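Local structure of Abbfa_003403 (Acinetobacter baumannii, 4ZXH) at residues A[204-209]-A[300-305]; A[333-338]-A[349-354]. The protein is a four-domain nonribosomal peptide synthetase that probably activates an amino acid, joins it to an acyl partner by condensation and releases the product through its thioesterase domain. One frame throughout, in Å; residues are numbered along the deposited sequence.

Interaction 1 (A[204-209]-A[300-305]). With PNS (4'-phosphopantetheine), chain B.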
# COMPACT_ATOMS: atom_id res chain seq x y z
N ASN A 204 -3.69 -24.19 -10.29
CA ASN A 204 -2.63 -24.86 -9.54
C ASN A 204 -1.25 -24.22 -9.75
O ASN A 204 -0.44 -24.13 -8.83
CB ASN A 204 -2.58 -26.35 -9.90
CG ASN A 204 -3.78 -27.12 -9.36
OD1 ASN A 204 -4.38 -26.72 -8.36
ND2 ASN A 204 -4.13 -28.22 -10.02
N ALA A 205 -0.99 -23.77 -10.97
CA ALA A 205 0.28 -23.14 -11.28
C ALA A 205 0.50 -21.87 -10.45
O ALA A 205 1.63 -21.54 -10.11
CB ALA A 205 0.35 -22.82 -12.78
N LEU A 206 -0.59 -21.17 -10.14
CA LEU A 206 -0.48 -19.88 -9.45
C LEU A 206 -0.97 -19.86 -8.00
O LEU A 206 -1.01 -18.81 -7.38
CB LEU A 206 -1.22 -18.80 -10.25
CG LEU A 206 -0.54 -18.47 -11.59
CD1 LEU A 206 -1.46 -17.76 -12.58
CD2 LEU A 206 0.68 -17.63 -11.34
N LYS A 207 -1.34 -21.03 -7.45
CA LYS A 207 -1.87 -21.11 -6.08
C LYS A 207 -0.88 -20.56 -5.05
O LYS A 207 -1.25 -19.79 -4.17
CB LYS A 207 -2.25 -22.55 -5.73
N HIS A 208 0.38 -20.95 -5.18
CA HIS A 208 1.41 -20.54 -4.23
C HIS A 208 2.15 -19.27 -4.64
O HIS A 208 3.22 -18.97 -4.11
CB HIS A 208 2.44 -21.66 -4.03
CG HIS A 208 1.86 -22.96 -3.56
ND1 HIS A 208 1.09 -23.06 -2.42
CD2 HIS A 208 1.97 -24.21 -4.05
CE1 HIS A 208 0.72 -24.31 -2.25
NE2 HIS A 208 1.25 -25.03 -3.22
N ALA A 209 1.61 -18.53 -5.60
CA ALA A 209 2.29 -17.34 -6.10
C ALA A 209 2.27 -16.26 -5.05
O ALA A 209 1.25 -16.07 -4.37
CB ALA A 209 1.65 -16.84 -7.38
N THR A 300 -2.26 -12.32 -21.96
CA THR A 300 -1.20 -12.43 -20.98
C THR A 300 -1.24 -13.83 -20.36
O THR A 300 -2.32 -14.35 -20.07
CB THR A 300 -1.34 -11.34 -19.88
OG1 THR A 300 -1.30 -10.04 -20.47
CG2 THR A 300 -0.23 -11.45 -18.85
N ILE A 301 -0.08 -14.45 -20.16
CA ILE A 301 0.00 -15.59 -19.25
C ILE A 301 1.04 -15.33 -18.16
O ILE A 301 2.07 -14.71 -18.42
CB ILE A 301 0.34 -16.92 -19.96
CG1 ILE A 301 1.67 -16.82 -20.70
CG2 ILE A 301 -0.79 -17.35 -20.87
CD1 ILE A 301 2.02 -18.11 -21.46
N ALA A 302 0.76 -15.82 -16.95
CA ALA A 302 1.69 -15.70 -15.83
C ALA A 302 2.46 -17.00 -15.56
O ALA A 302 1.88 -18.04 -15.22
CB ALA A 302 0.94 -15.26 -14.58
N ILE A 303 3.78 -16.94 -15.70
CA ILE A 303 4.63 -18.09 -15.41
C ILE A 303 5.25 -17.96 -14.03
O ILE A 303 6.11 -17.11 -13.80
CB ILE A 303 5.75 -18.26 -16.43
CG1 ILE A 303 5.21 -18.21 -17.86
CG2 ILE A 303 6.49 -19.54 -16.18
CD1 ILE A 303 4.13 -19.20 -18.11
N HIS A 304 4.80 -18.80 -13.10
CA HIS A 304 5.34 -18.79 -11.75
C HIS A 304 6.38 -19.91 -11.63
O HIS A 304 6.04 -21.09 -11.74
CB HIS A 304 4.21 -18.95 -10.73
CG HIS A 304 4.67 -19.24 -9.33
ND1 HIS A 304 3.91 -19.99 -8.45
CD2 HIS A 304 5.79 -18.89 -8.66
CE1 HIS A 304 4.56 -20.09 -7.30
NE2 HIS A 304 5.70 -19.43 -7.40
N MET A 305 7.64 -19.52 -11.44
CA MET A 305 8.77 -20.46 -11.31
C MET A 305 9.18 -20.58 -9.85
O MET A 305 9.31 -19.59 -9.15
CB MET A 305 9.99 -20.00 -12.12
CG MET A 305 9.87 -20.03 -13.65
SD MET A 305 9.83 -21.67 -14.36
CE MET A 305 11.20 -22.43 -13.48
O23 PNS B . -9.23 -7.25 -10.78
P24 PNS B . -10.15 -7.76 -11.86
O25 PNS B . -10.96 -9.00 -11.59
O27 PNS B . -9.19 -8.07 -13.12
C28 PNS B . -8.33 -7.05 -13.64
C29 PNS B . -7.60 -7.61 -14.85
C30 PNS B . -8.69 -8.05 -15.83
C31 PNS B . -6.74 -8.80 -14.42
C32 PNS B . -6.69 -6.52 -15.43
O33 PNS B . -5.99 -5.91 -14.33
C34 PNS B . -5.73 -7.10 -16.46
O35 PNS B . -6.13 -7.64 -17.49
N36 PNS B . -4.43 -7.02 -16.23
C37 PNS B . -3.44 -7.55 -17.15
C38 PNS B . -2.56 -6.39 -17.60
C39 PNS B . -2.10 -6.62 -19.00
O40 PNS B . -2.84 -7.14 -19.83
N41 PNS B . -0.85 -6.22 -19.24
C42 PNS B . -0.11 -6.30 -20.47
C43 PNS B . 1.30 -6.02 -20.00
S44 PNS B . 2.12 -7.60 -19.80
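The imidazole of His304 packs one face against Ala209: Ala209 CA stands over it, 4.0 Å from the ring centroid and 23° off the normal, a CH-pi contact displaced toward the rim. The same ring also works through its edge. His304 ND1 donates to Ala205 O over 3.2 Å with an N-H...O angle of 149°, the oxygen lying near the ring plane and the nitrogen in the carbonyl plane. CG of His304 is anti to the backbone N (chi1 168°), which sends the ring off the strand toward the C-terminal end of helix 197-205. NE2 makes a weak hydrogen bond with Asn275 ND2, so both ring nitrogens have a polar partner. Here, in the condensation domain, Leu206, the first residue to leave helical phi/psi, begins a type I turn that runs to Ala209, closed by Ala209 N to Leu206 O (3.2 Å). Strand 302-306 pairs antiparallel with strand 275-279, whose Val277 also touches Ala209, Ala302 and His304. Leu206 supplies the apolar part: CD2 packs on His304 CB at 3.8 Å, and both methyls approach Ala302 CB, with CD1 4.0 Å from it. Just ahead of the strand, Thr300 OG1 makes a weak hydrogen bond to O40 of the 4'-phosphopantetheine, at 3.3 Å.

Interaction 2 (A[333-338]-A[349-354]). With PNS (4'-phosphopantetheine), chain B.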
# COMPACT_ATOMS: atom_id res chain seq x y z
N ILE A 333 -7.15 -19.81 -22.19
CA ILE A 333 -7.77 -19.14 -21.06
C ILE A 333 -7.28 -17.70 -20.92
O ILE A 333 -6.07 -17.45 -20.80
CB ILE A 333 -7.50 -19.88 -19.73
CG1 ILE A 333 -8.05 -21.30 -19.79
CG2 ILE A 333 -8.13 -19.15 -18.58
CD1 ILE A 333 -9.49 -21.36 -20.28
N ALA A 334 -8.22 -16.75 -20.93
CA ALA A 334 -7.87 -15.32 -20.85
C ALA A 334 -7.36 -14.98 -19.48
O ALA A 334 -7.81 -15.56 -18.48
CB ALA A 334 -9.06 -14.47 -21.19
N PHE A 335 -6.41 -14.05 -19.42
CA PHE A 335 -5.80 -13.67 -18.16
C PHE A 335 -6.87 -13.23 -17.16
O PHE A 335 -6.79 -13.55 -15.98
CB PHE A 335 -4.78 -12.56 -18.36
CG PHE A 335 -4.03 -12.20 -17.12
CD1 PHE A 335 -3.21 -13.13 -16.51
CD2 PHE A 335 -4.13 -10.94 -16.57
CE1 PHE A 335 -2.52 -12.82 -15.37
CE2 PHE A 335 -3.44 -10.62 -15.43
CZ PHE A 335 -2.63 -11.56 -14.82
N SER A 336 -7.87 -12.51 -17.64
CA SER A 336 -8.93 -12.01 -16.76
C SER A 336 -9.69 -13.17 -16.15
O SER A 336 -10.11 -13.11 -15.00
CB SER A 336 -9.89 -11.08 -17.51
OG SER A 336 -10.61 -11.79 -18.51
N ARG A 337 -9.87 -14.23 -16.92
CA ARG A 337 -10.55 -15.39 -16.39
C ARG A 337 -9.67 -16.11 -15.37
O ARG A 337 -10.18 -16.71 -14.43
CB ARG A 337 -10.97 -16.34 -17.52
CG ARG A 337 -11.78 -17.54 -17.06
CD ARG A 337 -13.10 -17.09 -16.46
NE ARG A 337 -13.98 -18.21 -16.13
CZ ARG A 337 -14.03 -18.80 -14.94
NH1 ARG A 337 -13.24 -18.39 -13.95
NH2 ARG A 337 -14.87 -19.80 -14.73
N VAL A 338 -8.35 -16.06 -15.55
CA VAL A 338 -7.45 -16.67 -14.58
C VAL A 338 -7.49 -15.91 -13.26
O VAL A 338 -7.49 -16.51 -12.18
CB VAL A 338 -6.00 -16.75 -15.08
CG1 VAL A 338 -5.07 -17.24 -13.97
CG2 VAL A 338 -5.91 -17.66 -16.28
N SER A 349 -2.57 -1.04 -6.07
CA SER A 349 -1.19 -0.60 -6.17
C SER A 349 -0.38 -1.46 -7.13
O SER A 349 0.73 -1.10 -7.51
CB SER A 349 -0.53 -0.65 -4.81
OG SER A 349 -0.39 -2.00 -4.42
N ILE A 350 -0.92 -2.63 -7.46
CA ILE A 350 -0.22 -3.60 -8.29
C ILE A 350 -1.14 -4.22 -9.31
O ILE A 350 -2.35 -4.32 -9.10
CB ILE A 350 0.41 -4.76 -7.47
CG1 ILE A 350 -0.69 -5.53 -6.71
CG2 ILE A 350 1.47 -4.23 -6.52
CD1 ILE A 350 -0.19 -6.76 -5.97
N ASN A 351 -0.57 -4.64 -10.43
CA ASN A 351 -1.32 -5.51 -11.32
C ASN A 351 -1.44 -6.90 -10.68
O ASN A 351 -0.46 -7.42 -10.16
CB ASN A 351 -0.65 -5.58 -12.69
CG ASN A 351 -1.39 -6.47 -13.63
OD1 ASN A 351 -2.41 -6.08 -14.21
ND2 ASN A 351 -0.91 -7.70 -13.79
N PRO A 352 -2.64 -7.48 -10.69
CA PRO A 352 -2.91 -8.79 -10.07
C PRO A 352 -1.98 -9.90 -10.56
O PRO A 352 -1.66 -9.89 -11.75
CB PRO A 352 -4.35 -9.09 -10.52
CG PRO A 352 -4.96 -7.75 -10.71
CD PRO A 352 -3.86 -6.84 -11.21
N LEU A 353 -1.54 -10.80 -9.66
CA LEU A 353 -0.77 -12.01 -10.03
C LEU A 353 0.65 -11.81 -10.57
O LEU A 353 1.56 -12.58 -10.22
CB LEU A 353 -1.53 -12.83 -11.07
CG LEU A 353 -2.84 -13.42 -10.58
CD1 LEU A 353 -3.38 -14.37 -11.64
CD2 LEU A 353 -2.66 -14.13 -9.23
N ALA A 354 0.85 -10.82 -11.43
CA ALA A 354 2.18 -10.54 -11.98
C ALA A 354 2.45 -9.05 -12.11
O ALA A 354 1.58 -8.28 -12.56
CB ALA A 354 2.32 -11.20 -13.35
O23 PNS B . -9.23 -7.25 -10.78
P24 PNS B . -10.15 -7.76 -11.86
O25 PNS B . -10.96 -9.00 -11.59
O27 PNS B . -9.19 -8.07 -13.12
C28 PNS B . -8.33 -7.05 -13.64
C29 PNS B . -7.60 -7.61 -14.85
C30 PNS B . -8.69 -8.05 -15.83
C31 PNS B . -6.74 -8.80 -14.42
C32 PNS B . -6.69 -6.52 -15.43
O33 PNS B . -5.99 -5.91 -14.33
C34 PNS B . -5.73 -7.10 -16.46
O35 PNS B . -6.13 -7.64 -17.49
N36 PNS B . -4.43 -7.02 -16.23
C37 PNS B . -3.44 -7.55 -17.15
C38 PNS B . -2.56 -6.39 -17.60
C39 PNS B . -2.10 -6.62 -19.00
O40 PNS B . -2.84 -7.14 -19.83
N41 PNS B . -0.85 -6.22 -19.24
C42 PNS B . -0.11 -6.30 -20.47
C43 PNS B . 1.30 -6.02 -20.00
S44 PNS B . 2.12 -7.60 -19.80
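Pro352 O, a backbone oxygen, accepts a hydrogen bond from Ala354 N at 2.7 Å and is approached by the rim of Phe335, whose CZ lies 3.6 Å away with the oxygen near the ring plane. The Pro352-to-Ala354 bond spans a single residue, Leu353, whose phi and psi of 68° and -42° identify a classic gamma turn in the condensation domain, between helix 335-342 and strand 356-360. Phe335 opens that helix, directly after Ala334 at its N-cap position, and its ring projects across to the turn with CG anti to the backbone N. Leu353 receives it with two groups: CB sits 4.1 Å from Phe335 CZ, while CD1 approaches Phe335 CE1 and also meets Val338 CG1, the latter at 4.1 Å. Val339 and Val342, further along the helix, touch Leu353 as well, so this leucine is set against several helix side chains.

The amide of Asn351 links the turn to the prosthetic arm of the carrier domain. ND2 donates to Ala354 O at 2.8 Å, nearly straight at 171° and within a few degrees of the amide plane, which fixes the rotation of the amide. OD1 is thereby turned to the 4'-phosphopantetheine, where it accepts the hydrogen of N36 over 3.0 Å. The arm is attached at Ser1008, and it runs between Asn351 and the helix start, consistent with an acceptor-side channel leading to the condensation centre. Phe335 CD2 lies 3.5 Å from C37 of the arm, and Ser336 CB reaches C30, one of its methyl carbons, at 3.7 Å.

How the interactions relate
Interaction 1 closes along the chain before interaction 2 opens, and all four segments belong to the condensation domain. Their centres are 10 Å apart, near enough to share a packing boundary: Leu206 CD1 rests 3.9 Å from Val338 CG1 and 4.0 Å from Leu353 CD1, while Thr300 O lies 3.5 Å from Phe335 CB. Thus the end of helix 197-205, the two-stranded sheet containing strand 302-306, the first turn of helix 335-342 and the loop leading to strand 356-360 form one continuous body. Both contacts touch the 4'-phosphopantetheine, at O40 and at N36 respectively, so together they contribute part of the wall against which the carrier arm lies, probably the tunnel by which it enters the condensation domain.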